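Local coordinates for membrane protein implicated in regulation of membrane protease activity (Corynebacterium glutamicum ATCC 13032, PDB 3CP0) that is of unknown detailed function but, as an NfeD-like membrane protein, is implicated in regulating membrane protease activity, at residues Glu64-Val68 / Val78-Ala82. Residues are numbered along the deposited sequence; the frame is centred on the assembly and turned at random.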
loop_
_atom_site.group_PDB
_atom_site.type_symbol
_atom_site.label_atom_id
_atom_site.label_comp_id
_atom_site.label_asym_id
_atom_site.label_seq_id
_atom_site.Cartn_x
_atom_site.Cartn_y
_atom_site.Cartn_z
ATOM N N GLU A 64 -5.574 -1.894 -8.770
ATOM C CA GLU A 64 -6.521 -1.778 -7.638
ATOM C C GLU A 64 -6.229 -0.547 -6.789
ATOM O O GLU A 64 -5.067 -0.117 -6.696
ATOM C CB GLU A 64 -6.553 -3.044 -6.743
ATOM C CG GLU A 64 -7.126 -4.285 -7.498
ATOM C CD GLU A 64 -7.172 -5.559 -6.618
ATOM O OE1 GLU A 64 -7.423 -5.439 -5.397
ATOM O OE2 GLU A 64 -6.975 -6.694 -7.133
ATOM N N ILE A 65 -7.292 0.010 -6.194
ATOM C CA ILE A 65 -7.115 1.089 -5.206
ATOM C C ILE A 65 -7.173 0.494 -3.799
ATOM O O ILE A 65 -8.091 -0.294 -3.491
ATOM C CB ILE A 65 -8.239 2.178 -5.339
ATOM C CG1 ILE A 65 -8.362 2.677 -6.791
ATOM C CG2 ILE A 65 -7.926 3.317 -4.329
ATOM C CD1 ILE A 65 -7.023 3.095 -7.418
ATOM N N VAL A 66 -6.161 0.817 -2.975
ATOM C CA VAL A 66 -6.101 0.350 -1.588
ATOM C C VAL A 66 -6.029 1.543 -0.630
ATOM O O VAL A 66 -5.855 2.702 -1.081
ATOM C CB VAL A 66 -4.834 -0.529 -1.415
ATOM C CG1 VAL A 66 -5.008 -1.767 -2.316
ATOM C CG2 VAL A 66 -3.554 0.261 -1.872
ATOM N N SER A 67 -6.179 1.271 0.663
ATOM C CA SER A 67 -6.057 2.274 1.710
ATOM C C SER A 67 -4.792 1.948 2.505
ATOM O O SER A 67 -4.545 0.770 2.876
ATOM C CB SER A 67 -7.286 2.248 2.657
ATOM O OG SER A 67 -8.327 3.048 2.056
ATOM N N VAL A 68 -3.997 2.978 2.758
ATOM C CA VAL A 68 -2.801 2.816 3.629
ATOM C C VAL A 68 -3.267 2.824 5.077
ATOM O O VAL A 68 -3.871 3.800 5.537
ATOM C CB VAL A 68 -1.753 3.940 3.396
ATOM C CG1 VAL A 68 -0.556 3.740 4.326
ATOM C CG2 VAL A 68 -1.300 3.953 1.899
ATOM N N VAL A 78 -1.048 -1.913 3.445
ATOM C CA VAL A 78 -2.339 -1.573 2.779
ATOM C C VAL A 78 -3.432 -2.582 2.952
ATOM O O VAL A 78 -3.191 -3.808 3.158
ATOM C CB VAL A 78 -2.115 -1.299 1.276
ATOM C CG1 VAL A 78 -1.015 -0.176 1.091
ATOM C CG2 VAL A 78 -1.716 -2.550 0.515
ATOM N N TRP A 79 -4.656 -2.078 2.849
ATOM C CA TRP A 79 -5.823 -2.959 2.910
ATOM C C TRP A 79 -6.903 -2.443 1.965
ATOM O O TRP A 79 -6.678 -1.539 1.142
ATOM C CB TRP A 79 -6.317 -3.119 4.342
ATOM C CG TRP A 79 -7.271 -4.293 4.550
ATOM C CD1 TRP A 79 -8.516 -4.266 5.122
ATOM C CD2 TRP A 79 -7.022 -5.664 4.174
ATOM N NE1 TRP A 79 -9.087 -5.553 5.106
ATOM C CE2 TRP A 79 -8.186 -6.420 4.538
ATOM C CE3 TRP A 79 -5.939 -6.322 3.573
ATOM C CZ2 TRP A 79 -8.287 -7.817 4.300
ATOM C CZ3 TRP A 79 -6.067 -7.721 3.322
ATOM C CH2 TRP A 79 -7.210 -8.426 3.713
ATOM N N LYS A 80 -8.067 -3.067 2.040
ATOM C CA LYS A 80 -9.192 -2.734 1.186
ATOM C C LYS A 80 -9.508 -1.246 1.329
ATOM O O LYS A 80 -9.445 -0.682 2.435
ATOM C CB LYS A 80 -10.374 -3.595 1.644
ATOM C CG LYS A 80 -10.140 -5.091 1.249
ATOM C CD LYS A 80 -11.279 -5.938 1.800
ATOM C CE LYS A 80 -11.075 -7.444 1.457
ATOM N NZ LYS A 80 -12.348 -8.173 1.801
ATOM N N GLU A 81 -9.908 -0.648 0.211
ATOM C CA GLU A 81 -10.218 0.761 0.218
ATOM C C GLU A 81 -11.375 1.046 1.169
ATOM O O GLU A 81 -12.407 0.342 1.183
ATOM C CB GLU A 81 -10.561 1.217 -1.208
ATOM C CG GLU A 81 -10.612 2.677 -1.299
ATOM C CD GLU A 81 -11.219 3.233 -2.581
ATOM O OE1 GLU A 81 -11.617 2.461 -3.523
ATOM O OE2 GLU A 81 -11.333 4.478 -2.638
ATOM N N ALA A 82 -11.176 2.064 2.012
ATOM C CA ALA A 82 -12.230 2.705 2.833
ATOM C C ALA A 82 -11.729 2.805 4.240
ATOM O O ALA A 82 -10.725 3.481 4.443
ATOM C CB ALA A 82 -13.601 1.991 2.779
HETATM O O HOH W 1 -9.696 -2.062 -2.248
HETATM O O HOH W 2 -11.396 -0.189 -4.289
HETATM O O HOH W 3 -8.402 5.355 3.456
#
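S67 and W79 form the antiparallel hydrogen-bonded pair of this contact. S67 N donates to W79 O at 2.9 Å, and W79 N returns a bond to S67 O. S67 O also receives a CA-H...O contact from V78 CA.

The serine hydroxyl makes a third direct bond. S67 OG, turned opposite the carbonyl carbon and beside the backbone N (chi1 -84°), accepts a bond from A82 N at 3.0 Å that is nearly straight (174°). A water joins the same OG to A82 O.

Toward the chain terminus a water bridges the two backbones: it donates to I65 O at 2.7 Å and accepts from E81 N. The E81 side chain, extended throughout, runs alongside I65, with E81 CD 3.7 Å from I65 CG2. The E81 carboxylate, through OE2, forms a salt bridge with R28 of strand 28-31.

Among the buried valines, V66 CG2 packs obliquely on V78 CB at 3.8 Å. V68 and V78 share a face of the sheet, where V68 CG2 lies 4.2 Å from V78 CG1, a looser contact. F60 and V31 also pack against V66.

The arrangement is the open end of the beta hairpin 65-72/75-80, within the OB-type beta barrel of the NfeD C-terminal domain.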